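Local coordinates for virulence factor (Pectobacterium carotovorum, PDB 2W3Y), which acts as a virulence factor of a Drosophila pathogen, carries S-linked palmitate and binds to lipid vesicles, at residues Q45-N50 / Y170-H175; T174-Q179 / K188-I193. All blocks are in the same frame, centred on the assembly; numbering follows the deposited sequence.

Of the three strands involved, 40-49 comes first along the chain. Interaction 1 pairs 45-50, the last part of this strand and the residue after it, with 170-175 of strand 166-179. This closes a long loop of 119 residues, most of them helical, that includes helices 57-81 and 125-134. Strand 166-179 then runs on and turns back into strand 185-198. Interaction 2 closes this short hairpin by joining 174-179 to 188-193. The two closures follow one another and overlap at T174 and H175, which belong to both. Strand 166-179 is thus an inner strand of the mixed sheet, with a parallel neighbour along one edge and an antiparallel neighbour along the other.

Interaction 1. Residues Q45-N50 / Y170-H175; sequences QTYQFN and YAYSTH. With PLM (palmitic acid), chain C.
Y47 and Y172 meet on one face of a parallel strand pair, with CD2 of Y47 4.1 Å from CD1 of Y172. Their ring planes meet obliquely, at 50°. The Y47 ring leans back along its own strand, because CG lies beside the backbone N and anti to the carbonyl carbon (chi1 -58°). OH of Y47 therefore donates to OE1 of Q45 at 2.6 Å; the Q45 chain bends at chi2 to meet it. That bond lies in the carbonyl plane on a lone pair of OE1, and it helps to hold both side chains. OH of Y47 also sits at the edge of the Y170 ring, near its plane, 3.7 Å from CE2 of Y170. Over one face of Y170 lies the end of the palmitate, with its CF 3.6 Å from CG of Y170. Y170 thus links the sheet to the lipid tail. Y170 OH itself bonds to Y168, and Y172 OH to A133 O. Further along this face, CE2 of F49 packs on CB of T174 at 3.8 Å.

On the other face, S173 OG and H175 NE2 share a hydrogen bond of 2.8 Å. With OG of S173 between the backbone N and the carbonyl carbon (chi1 65°), it can meet both H175 and water 1. Water 1 joins this OG to Q45 O. CG2 of T46 packs obliquely against the imidazole, 3.8 Å from CD2 of H175, while T46 OG1 is bonded to E68.

Five backbone hydrogen bonds tie the strands. The bond from Y47 N to S173 O is almost straight, at 2.9 Å.

Helix 57-81 covers the face of S173 and H175, and helix 125-134 covers that of Y47 and F49. Strand 262-266 pairs with the far edge of strand 40-49, and strand 185-198 with that of strand 166-179.

Interaction 2. Residues T174-Q179 / K188-I193; sequences THDLFQ and KPRFLI
R190 and D176 form a salt bridge across the two antiparallel strands. NH2 of R190 donates to D176 OD1 at 3.0 Å, nearly straight at 174°. This oxygen lies in the guanidinium plane. The bonds from NE and NH2 to OD2 are weak; the carboxylate and guanidinium planes stand 60° apart. The R190 chain bends at chi3 (-83°), which helps to bring the guanidinium to D176 on the neighbouring strand. OG1 of T174 lies over one face of that group and donates to D176 OD1 at 3.2 Å. OD1 therefore takes two bonds, which help to hold the carboxylate in place. D176 OD2 also bonds to Y275 OH, and R190 NH2 to G134 O, so the charged pair is tied to parts beyond the hairpin.

Backbone bonds lie beneath this cluster. T174 and R190 form a hydrogen-bonded pair, and so do D176 and K188. H175 and P189 form the non-hydrogen-bonded pair between them.

Packing is lighter. The aliphatic part of K188 runs beside the carboxylate, with CD of K188 3.8 Å from D176 OD2. CG2 of T174 touches CD1 of L192 at 3.9 Å. On the other face, CB of P189 lies 4.0 Å from ND1 of H175, which bonds to Y187 OH.

The contact lies in the beta hairpin of strands 166-179 and 185-198. Strand 40-49 borders the first strand and strand 214-228 the second. Helix 57-81 packs on the face of H175, and Y275 near the C terminus packs on K188 and R190.

Interaction 1. Residues Q45-N50 / Y170-H175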
loop_
_atom_site.group_PDB
_atom_site.type_symbol
_atom_site.label_atom_id
_atom_site.label_comp_id
_atom_site.label_asym_id
_atom_site.label_seq_id
_atom_site.Cartn_x
_atom_site.Cartn_y
_atom_site.Cartn_z
ATOM N N GLN A 45 -0.510 2.166 -4.093
ATOM C CA GLN A 45 -1.917 1.860 -4.409
ATOM C C GLN A 45 -2.928 2.412 -3.388
ATOM O O GLN A 45 -2.613 2.580 -2.209
ATOM C CB GLN A 45 -2.134 0.338 -4.531
ATOM C CG GLN A 45 -1.067 -0.394 -5.334
ATOM C CD GLN A 45 -1.405 -0.477 -6.807
ATOM O OE1 GLN A 45 -2.265 -1.266 -7.196
ATOM N NE2 GLN A 45 -0.746 0.341 -7.631
ATOM N N THR A 46 -4.143 2.696 -3.858
ATOM C CA THR A 46 -5.268 3.066 -2.983
ATOM C C THR A 46 -6.489 2.250 -3.390
ATOM O O THR A 46 -7.030 2.415 -4.497
ATOM C CB THR A 46 -5.616 4.573 -3.076
ATOM O OG1 THR A 46 -4.446 5.354 -2.834
ATOM C CG2 THR A 46 -6.671 4.958 -2.020
ATOM N N TYR A 47 -6.907 1.339 -2.514
ATOM C CA TYR A 47 -8.049 0.492 -2.821
ATOM C C TYR A 47 -9.231 0.886 -1.967
ATOM O O TYR A 47 -9.150 0.896 -0.739
ATOM C CB TYR A 47 -7.749 -0.984 -2.582
ATOM C CG TYR A 47 -6.572 -1.527 -3.363
ATOM C CD1 TYR A 47 -6.330 -1.122 -4.681
ATOM C CD2 TYR A 47 -5.703 -2.459 -2.785
ATOM C CE1 TYR A 47 -5.236 -1.613 -5.405
ATOM C CE2 TYR A 47 -4.610 -2.969 -3.510
ATOM C CZ TYR A 47 -4.392 -2.543 -4.820
ATOM O OH TYR A 47 -3.327 -3.034 -5.553
ATOM N N GLN A 48 -10.334 1.197 -2.619
ATOM C CA GLN A 48 -11.585 1.361 -1.896
ATOM C C GLN A 48 -12.515 0.216 -2.231
ATOM O O GLN A 48 -12.760 -0.061 -3.403
ATOM C CB GLN A 48 -12.235 2.707 -2.204
ATOM C CG GLN A 48 -13.514 2.904 -1.392
ATOM C CD GLN A 48 -14.197 4.229 -1.658
ATOM O OE1 GLN A 48 -13.549 5.226 -1.992
ATOM N NE2 GLN A 48 -15.520 4.246 -1.513
ATOM N N PHE A 49 -13.027 -0.451 -1.203
ATOM C CA PHE A 49 -13.919 -1.579 -1.398
ATOM C C PHE A 49 -15.353 -1.154 -1.154
ATOM O O PHE A 49 -15.748 -0.937 -0.013
ATOM C CB PHE A 49 -13.525 -2.768 -0.501
ATOM C CG PHE A 49 -12.127 -3.245 -0.729
ATOM C CD1 PHE A 49 -11.726 -3.709 -1.988
ATOM C CD2 PHE A 49 -11.190 -3.197 0.306
ATOM C CE1 PHE A 49 -10.406 -4.153 -2.210
ATOM C CE2 PHE A 49 -9.879 -3.631 0.097
ATOM C CZ PHE A 49 -9.487 -4.106 -1.156
ATOM N N ASN A 50 -16.094 -1.014 -2.256
ATOM C CA ASN A 50 -17.501 -0.571 -2.285
ATOM C C ASN A 50 -17.672 0.929 -2.121
ATOM O O ASN A 50 -16.940 1.564 -1.380
ATOM C CB ASN A 50 -18.356 -1.321 -1.250
ATOM C CG ASN A 50 -18.361 -2.818 -1.472
ATOM O OD1 ASN A 50 -18.494 -3.284 -2.600
ATOM N ND2 ASN A 50 -18.228 -3.581 -0.386
ATOM N N TYR A 170 4.470 -3.469 -1.855
ATOM C CA TYR A 170 3.214 -2.746 -1.951
ATOM C C TYR A 170 3.162 -1.760 -0.789
ATOM O O TYR A 170 3.237 -2.162 0.368
ATOM C CB TYR A 170 2.003 -3.690 -1.886
ATOM C CG TYR A 170 1.602 -4.237 -3.230
ATOM C CD1 TYR A 170 2.512 -4.972 -3.975
ATOM C CD2 TYR A 170 0.321 -4.005 -3.776
ATOM C CE1 TYR A 170 2.186 -5.476 -5.213
ATOM C CE2 TYR A 170 -0.019 -4.518 -5.045
ATOM C CZ TYR A 170 0.947 -5.249 -5.750
ATOM O OH TYR A 170 0.718 -5.799 -6.997
ATOM N N ALA A 171 3.073 -0.470 -1.122
ATOM C CA ALA A 171 2.896 0.605 -0.144
ATOM C C ALA A 171 1.526 1.215 -0.448
ATOM O O ALA A 171 1.372 1.966 -1.417
ATOM C CB ALA A 171 3.990 1.626 -0.275
ATOM N N TYR A 172 0.543 0.873 0.371
ATOM C CA TYR A 172 -0.847 1.093 0.010
ATOM C C TYR A 172 -1.766 1.374 1.182
ATOM O O TYR A 172 -1.357 1.270 2.345
ATOM C CB TYR A 172 -1.383 -0.087 -0.845
ATOM C CG TYR A 172 -1.598 -1.432 -0.147
ATOM C CD1 TYR A 172 -2.887 -1.913 0.108
ATOM C CD2 TYR A 172 -0.507 -2.244 0.227
ATOM C CE1 TYR A 172 -3.099 -3.171 0.730
ATOM C CE2 TYR A 172 -0.704 -3.489 0.844
ATOM C CZ TYR A 172 -2.007 -3.951 1.083
ATOM O OH TYR A 172 -2.207 -5.178 1.689
ATOM N N SER A 173 -2.994 1.790 0.860
ATOM C CA SER A 173 -4.083 1.883 1.817
ATOM C C SER A 173 -5.319 1.170 1.269
ATOM O O SER A 173 -5.474 1.044 0.043
ATOM C CB SER A 173 -4.408 3.355 2.182
ATOM O OG SER A 173 -4.907 4.094 1.075
ATOM N N THR A 174 -6.156 0.665 2.184
ATOM C CA THR A 174 -7.473 0.109 1.848
ATOM C C THR A 174 -8.537 0.897 2.602
ATOM O O THR A 174 -8.310 1.397 3.716
ATOM C CB THR A 174 -7.644 -1.405 2.160
ATOM O OG1 THR A 174 -7.825 -1.597 3.566
ATOM C CG2 THR A 174 -6.451 -2.235 1.670
ATOM N N HIS A 175 -9.690 1.024 1.969
ATOM C CA HIS A 175 -10.787 1.820 2.496
ATOM C C HIS A 175 -12.010 0.916 2.422
ATOM O O HIS A 175 -12.610 0.736 1.356
ATOM C CB HIS A 175 -10.865 3.178 1.732
ATOM C CG HIS A 175 -9.596 3.964 1.845
ATOM N ND1 HIS A 175 -9.367 4.867 2.863
ATOM C CD2 HIS A 175 -8.426 3.861 1.166
ATOM C CE1 HIS A 175 -8.139 5.336 2.765
ATOM N NE2 HIS A 175 -7.541 4.732 1.751
HETATM C C1 PLM C . 0.586 -9.280 -15.040
HETATM O O2 PLM C . 1.022 -9.546 -16.192
HETATM C C2 PLM C . 1.394 -9.661 -13.806
HETATM C C3 PLM C . 2.001 -8.464 -13.078
HETATM C C4 PLM C . 2.842 -8.863 -11.863
HETATM C C5 PLM C . 1.993 -9.231 -10.647
HETATM C C6 PLM C . 2.719 -10.171 -9.685
HETATM C C7 PLM C . 2.050 -10.184 -8.312
HETATM C C8 PLM C . 2.256 -11.498 -7.550
HETATM C C9 PLM C . 3.223 -11.269 -6.389
HETATM C CA PLM C . 2.582 -11.381 -5.010
HETATM C CB PLM C . 2.566 -10.038 -4.288
HETATM C CC PLM C . 1.447 -10.007 -3.259
HETATM C CD PLM C . 0.725 -8.668 -3.241
HETATM C CE PLM C . 0.829 -8.041 -1.860
HETATM C CF PLM C . -0.223 -6.960 -1.651
HETATM O O HOH W 1 -2.782 4.844 -0.466
#

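Interaction 2. Residues T174-Q179 / K188-I193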
loop_
_atom_site.group_PDB
_atom_site.type_symbol
_atom_site.label_atom_id
_atom_site.label_comp_id
_atom_site.label_asym_id
_atom_site.label_seq_id
_atom_site.Cartn_x
_atom_site.Cartn_y
_atom_site.Cartn_z
ATOM N N THR A 174 -6.156 0.665 2.184
ATOM C CA THR A 174 -7.473 0.109 1.848
ATOM C C THR A 174 -8.537 0.897 2.602
ATOM O O THR A 174 -8.310 1.397 3.716
ATOM C CB THR A 174 -7.644 -1.405 2.160
ATOM O OG1 THR A 174 -7.825 -1.597 3.566
ATOM C CG2 THR A 174 -6.451 -2.235 1.670
ATOM N N HIS A 175 -9.690 1.024 1.969
ATOM C CA HIS A 175 -10.787 1.820 2.496
ATOM C C HIS A 175 -12.010 0.916 2.422
ATOM O O HIS A 175 -12.610 0.736 1.356
ATOM C CB HIS A 175 -10.865 3.178 1.732
ATOM C CG HIS A 175 -9.596 3.964 1.845
ATOM N ND1 HIS A 175 -9.367 4.867 2.863
ATOM C CD2 HIS A 175 -8.426 3.861 1.166
ATOM C CE1 HIS A 175 -8.139 5.336 2.765
ATOM N NE2 HIS A 175 -7.541 4.732 1.751
ATOM N N ASP A 176 -12.288 0.259 3.557
ATOM C CA ASP A 176 -13.292 -0.797 3.651
ATOM C C ASP A 176 -14.653 -0.241 4.009
ATOM O O ASP A 176 -14.810 0.368 5.057
ATOM C CB ASP A 176 -12.960 -1.832 4.741
ATOM C CG ASP A 176 -11.551 -2.387 4.648
ATOM O OD1 ASP A 176 -10.917 -2.313 3.575
ATOM O OD2 ASP A 176 -11.086 -2.893 5.687
ATOM N N LEU A 177 -15.633 -0.500 3.146
ATOM C CA LEU A 177 -17.042 -0.162 3.414
ATOM C C LEU A 177 -17.849 -1.437 3.397
ATOM O O LEU A 177 -18.346 -1.848 2.358
ATOM C CB LEU A 177 -17.563 0.854 2.383
ATOM C CG LEU A 177 -16.773 2.104 2.744
ATOM C CD1 LEU A 177 -15.855 2.619 1.635
ATOM C CD2 LEU A 177 -17.614 3.164 3.462
ATOM N N PHE A 178 -17.928 -2.077 4.557
ATOM C CA PHE A 178 -18.527 -3.386 4.706
ATOM C C PHE A 178 -19.566 -3.329 5.819
ATOM O O PHE A 178 -19.502 -2.461 6.703
ATOM C CB PHE A 178 -17.465 -4.424 5.127
ATOM C CG PHE A 178 -16.420 -4.720 4.076
ATOM C CD1 PHE A 178 -16.788 -5.018 2.755
ATOM C CD2 PHE A 178 -15.072 -4.742 4.416
ATOM C CE1 PHE A 178 -15.822 -5.309 1.783
ATOM C CE2 PHE A 178 -14.097 -5.036 3.454
ATOM C CZ PHE A 178 -14.479 -5.313 2.134
ATOM N N GLN A 179 -20.479 -4.292 5.803
ATOM C CA GLN A 179 -21.496 -4.439 6.847
ATOM C C GLN A 179 -20.976 -5.147 8.095
ATOM O O GLN A 179 -20.347 -6.217 7.994
ATOM C CB GLN A 179 -22.673 -5.244 6.310
ATOM C CG GLN A 179 -23.608 -4.501 5.405
ATOM C CD GLN A 179 -24.637 -5.429 4.792
ATOM O OE1 GLN A 179 -25.585 -5.846 5.456
ATOM N NE2 GLN A 179 -24.443 -5.778 3.524
ATOM N N LYS A 188 -13.559 1.383 7.568
ATOM C CA LYS A 188 -12.255 1.078 8.157
ATOM C C LYS A 188 -11.125 1.469 7.197
ATOM O O LYS A 188 -10.957 0.836 6.153
ATOM C CB LYS A 188 -12.156 -0.413 8.532
ATOM C CG LYS A 188 -10.888 -0.796 9.315
ATOM C CD LYS A 188 -10.679 -2.322 9.395
ATOM C CE LYS A 188 -11.756 -3.021 10.229
ATOM N NZ LYS A 188 -11.846 -2.504 11.636
ATOM N N PRO A 189 -10.383 2.554 7.513
ATOM C CA PRO A 189 -9.193 2.848 6.720
ATOM C C PRO A 189 -7.923 2.181 7.266
ATOM O O PRO A 189 -7.594 2.353 8.447
ATOM C CB PRO A 189 -9.082 4.368 6.804
ATOM C CG PRO A 189 -9.720 4.736 8.129
ATOM C CD PRO A 189 -10.640 3.593 8.536
ATOM N N ARG A 190 -7.218 1.437 6.410
ATOM C CA ARG A 190 -5.955 0.757 6.814
ATOM C C ARG A 190 -4.731 1.227 6.009
ATOM O O ARG A 190 -4.833 1.439 4.787
ATOM C CB ARG A 190 -6.086 -0.761 6.651
ATOM C CG ARG A 190 -7.097 -1.447 7.553
ATOM C CD ARG A 190 -7.215 -2.956 7.207
ATOM N NE ARG A 190 -8.115 -3.231 6.067
ATOM C CZ ARG A 190 -8.048 -4.313 5.279
ATOM N NH1 ARG A 190 -7.119 -5.243 5.496
ATOM N NH2 ARG A 190 -8.907 -4.474 4.264
ATOM N N PHE A 191 -3.595 1.368 6.712
ATOM C CA PHE A 191 -2.278 1.675 6.170
ATOM C C PHE A 191 -1.469 0.364 6.199
ATOM O O PHE A 191 -1.325 -0.258 7.258
ATOM C CB PHE A 191 -1.621 2.758 7.047
ATOM C CG PHE A 191 -0.169 3.055 6.731
ATOM C CD1 PHE A 191 0.182 4.034 5.810
ATOM C CD2 PHE A 191 0.859 2.392 7.416
ATOM C CE1 PHE A 191 1.542 4.324 5.555
ATOM C CE2 PHE A 191 2.199 2.670 7.163
ATOM C CZ PHE A 191 2.545 3.631 6.236
ATOM N N LEU A 192 -0.985 -0.064 5.035
ATOM C CA LEU A 192 -0.291 -1.371 4.881
ATOM C C LEU A 192 0.996 -1.287 4.051
ATOM O O LEU A 192 0.993 -0.682 2.982
ATOM C CB LEU A 192 -1.242 -2.400 4.245
ATOM C CG LEU A 192 -2.508 -2.756 5.038
ATOM C CD1 LEU A 192 -3.618 -3.350 4.170
ATOM C CD2 LEU A 192 -2.183 -3.682 6.229
ATOM N N ILE A 193 2.096 -1.873 4.556
ATOM C CA ILE A 193 3.325 -2.043 3.762
ATOM C C ILE A 193 3.670 -3.528 3.711
ATOM O O ILE A 193 3.883 -4.147 4.747
ATOM C CB ILE A 193 4.573 -1.257 4.284
ATOM C CG1 ILE A 193 4.234 0.167 4.795
ATOM C CG2 ILE A 193 5.686 -1.279 3.208
ATOM C CD1 ILE A 193 4.046 1.253 3.701
#